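Local structure of 3-ketosteroid-delta4-5alpha-dehydrogenase (Rhodococcus jostii, 4AT2) at residues Q226-D231 against V237-K242. The protein is an FAD-dependent oxidoreductase of steroid catabolism that probably introduces a double bond between carbons 4 and 5 of 3-ketosteroids, and binds 4-androstene-3,17-dione. Numbering follows the deposited sequence.
Sequences QTLVTD and VGIVAK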
ATOM      1  N   GLN A 226      19.972   2.238 -19.593  1.00 13.85           N
ATOM      2  CA  GLN A 226      20.529   1.776 -18.321  1.00 14.48           C
ATOM      3  C   GLN A 226      20.635   2.859 -17.253  1.00 14.12           C
ATOM      4  O   GLN A 226      20.360   2.599 -16.081  1.00 14.33           O
ATOM      5  CB  GLN A 226      21.927   1.191 -18.538  1.00 15.51           C
ATOM      6  CG  GLN A 226      21.958  -0.121 -19.306  1.00 17.13           C
ATOM      7  CD  GLN A 226      23.352  -0.447 -19.798  1.00 18.56           C
ATOM      8  OE1 GLN A 226      23.765  -1.607 -19.822  1.00 20.92           O
ATOM      9  NE2 GLN A 226      24.090   0.578 -20.186  1.00 19.29           N
ATOM     10  N   THR A 227      21.093   4.053 -17.637  1.00 13.86           N
ATOM     11  CA  THR A 227      21.391   5.127 -16.672  0.50 13.79           C
ATOM     12  C   THR A 227      21.210   6.503 -17.314  1.00 13.45           C
ATOM     13  O   THR A 227      21.369   6.638 -18.528  1.00 13.46           O
ATOM     14  CB  THR A 227      22.851   5.053 -16.139  0.50 14.18           C
ATOM     15  OG1 THR A 227      23.727   5.783 -17.002  0.50 14.78           O
ATOM     16  CG2 THR A 227      23.368   3.622 -16.039  0.50 14.44           C
ATOM     17  N   LEU A 228      20.944   7.519 -16.498  1.00 12.70           N
ATOM     18  CA  LEU A 228      20.845   8.887 -16.984  1.00 12.54           C
ATOM     19  C   LEU A 228      22.214   9.544 -16.931  1.00 12.81           C
ATOM     20  O   LEU A 228      23.030   9.213 -16.071  1.00 13.06           O
ATOM     21  CB  LEU A 228      19.860   9.676 -16.126  1.00 12.08           C
ATOM     22  CG  LEU A 228      18.427   9.107 -16.166  1.00 11.79           C
ATOM     23  CD1 LEU A 228      17.555   9.669 -15.054  1.00 11.68           C
ATOM     24  CD2 LEU A 228      17.770   9.365 -17.515  1.00 11.85           C
ATOM     25  N   VAL A 229      22.452  10.471 -17.857  1.00 12.88           N
ATOM     26  CA  VAL A 229      23.657  11.280 -17.852  1.00 13.27           C
ATOM     27  C   VAL A 229      23.279  12.679 -17.367  1.00 13.32           C
ATOM     28  O   VAL A 229      22.306  13.259 -17.847  1.00 13.04           O
ATOM     29  CB  VAL A 229      24.273  11.394 -19.259  1.00 13.30           C
ATOM     30  CG1 VAL A 229      25.545  12.235 -19.216  1.00 13.71           C
ATOM     31  CG2 VAL A 229      24.571  10.012 -19.822  1.00 13.20           C
ATOM     32  N   THR A 230      24.038  13.205 -16.407  1.00 14.18           N
ATOM     33  CA  THR A 230      23.766  14.542 -15.876  1.00 15.04           C
ATOM     34  C   THR A 230      24.981  15.458 -16.031  1.00 16.16           C
ATOM     35  O   THR A 230      26.110  14.986 -16.004  1.00 16.56           O
ATOM     36  CB  THR A 230      23.344  14.509 -14.385  1.00 15.11           C
ATOM     37  OG1 THR A 230      24.363  13.874 -13.603  1.00 15.62           O
ATOM     38  CG2 THR A 230      22.031  13.761 -14.208  1.00 14.91           C
ATOM     39  N   ASP A 231      24.753  16.758 -16.200  1.00 17.37           N
ATOM     40  CA  ASP A 231      25.879  17.706 -16.155  1.00 19.21           C
ATOM     41  C   ASP A 231      26.115  18.176 -14.715  1.00 20.49           C
ATOM     42  O   ASP A 231      25.460  17.687 -13.789  1.00 20.53           O
ATOM     43  CB  ASP A 231      25.702  18.873 -17.146  1.00 19.69           C
ATOM     44  CG  ASP A 231      24.541  19.794 -16.793  1.00 19.58           C
ATOM     45  OD1 ASP A 231      24.086  19.821 -15.635  1.00 20.63           O
ATOM     46  OD2 ASP A 231      24.090  20.517 -17.696  1.00 20.20           O
ATOM     47  N   VAL A 237      21.043  15.317 -19.389  1.00 13.14           N
ATOM     48  CA  VAL A 237      21.500  15.758 -20.710  1.00 13.32           C
ATOM     49  C   VAL A 237      21.662  14.590 -21.684  1.00 13.02           C
ATOM     50  O   VAL A 237      22.137  14.764 -22.806  1.00 13.07           O
ATOM     51  CB  VAL A 237      22.831  16.544 -20.616  1.00 13.84           C
ATOM     52  CG1 VAL A 237      22.631  17.828 -19.816  1.00 14.16           C
ATOM     53  CG2 VAL A 237      23.932  15.665 -20.035  1.00 13.95           C
ATOM     54  N   GLY A 238      21.259  13.396 -21.257  1.00 12.67           N
ATOM     55  CA  GLY A 238      21.348  12.219 -22.128  1.00 12.41           C
ATOM     56  C   GLY A 238      21.160  10.938 -21.348  1.00 12.09           C
ATOM     57  O   GLY A 238      20.819  10.975 -20.167  1.00 12.02           O
ATOM     58  N   ILE A 239      21.376   9.806 -22.013  1.00 12.20           N
ATOM     59  CA  ILE A 239      21.262   8.493 -21.376  1.00 12.37           C
ATOM     60  C   ILE A 239      22.401   7.584 -21.826  1.00 12.74           C
ATOM     61  O   ILE A 239      23.025   7.831 -22.858  1.00 13.03           O
ATOM     62  CB  ILE A 239      19.900   7.798 -21.672  1.00 12.49           C
ATOM     63  CG1 ILE A 239      19.728   7.440 -23.161  1.00 12.82           C
ATOM     64  CG2 ILE A 239      18.734   8.653 -21.207  1.00 12.58           C
ATOM     65  CD1 ILE A 239      20.400   6.143 -23.590  1.00 13.26           C
ATOM     66  N   VAL A 240      22.651   6.541 -21.046  1.00 12.70           N
ATOM     67  CA  VAL A 240      23.561   5.460 -21.431  1.00 13.12           C
ATOM     68  C   VAL A 240      22.706   4.216 -21.635  1.00 12.83           C
ATOM     69  O   VAL A 240      21.805   3.941 -20.838  1.00 12.59           O
ATOM     70  CB  VAL A 240      24.632   5.197 -20.346  1.00 13.36           C
ATOM     71  CG1 VAL A 240      25.470   3.970 -20.701  1.00 13.95           C
ATOM     72  CG2 VAL A 240      25.529   6.414 -20.164  1.00 13.89           C
ATOM     73  N   ALA A 241      22.977   3.477 -22.712  1.00 12.95           N
ATOM     74  CA  ALA A 241      22.230   2.248 -23.007  1.00 12.95           C
ATOM     75  C   ALA A 241      23.163   1.130 -23.446  1.00 13.21           C
ATOM     76  O   ALA A 241      24.316   1.376 -23.789  1.00 13.46           O
ATOM     77  CB  ALA A 241      21.186   2.498 -24.090  1.00 12.69           C
ATOM     78  N   LYS A 242      22.663  -0.098 -23.431  1.00 13.52           N
ATOM     79  CA  LYS A 242      23.316  -1.186 -24.170  1.00 14.10           C
ATOM     80  C   LYS A 242      22.540  -1.427 -25.472  1.00 14.13           C
ATOM     81  O   LYS A 242      21.320  -1.607 -25.445  1.00 13.80           O
ATOM     82  CB  LYS A 242      23.397  -2.471 -23.328  1.00 14.85           C
ATOM     83  CG  LYS A 242      24.175  -3.608 -24.004  1.00 15.86           C
ATOM     84  CD  LYS A 242      24.184  -4.884 -23.169  1.00 17.05           C
ATOM     85  CE  LYS A 242      25.000  -5.979 -23.846  1.00 17.94           C
ATOM     86  NZ  LYS A 242      25.001  -7.252 -23.076  1.00 18.84           N
TER
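With CG anti to its carbonyl carbon (chi1 -69°) and the chain extended beyond, the side chain of Q226 reaches across to the backbone of A241 and K242. There its amide lies alongside the partner strand, NE2 3.4 Å from A241 C and OE1 3.6 Å from K242 CB, van der Waals contacts in both cases. The torsion of V229 (chi1 -179°) sets CG1 against V237 CG2, while its CG2 meets V240 CG2 at 3.7 Å. Next to V229 on this face, T227 pairs with V240. The same sheet face carries T227, V229 and V240; on the other, L228 CD2 touches I239 CG2. This is a beta hairpin within a mixed sheet of the FAD-binding domain, flanked by strands 30-31 and 246-252, and it illustrates how classic bulges adjust antiparallel pairing. At one bulge Q226 and T227 both face V240, whose carbonyl oxygen is gripped by two donors: Q226 N at 2.8 Å, in the carbonyl plane, and T227 N at 3.3 Å, tilted from it. At the other, V237 and G238 face V229; V237 N binds V229 O, whereas V229 N approaches G238 O from above the carbonyl plane. Shortened to an alanine, position Q226 would lose the whole amide, and the backbone between A241 and K242 would probably be left without its cover.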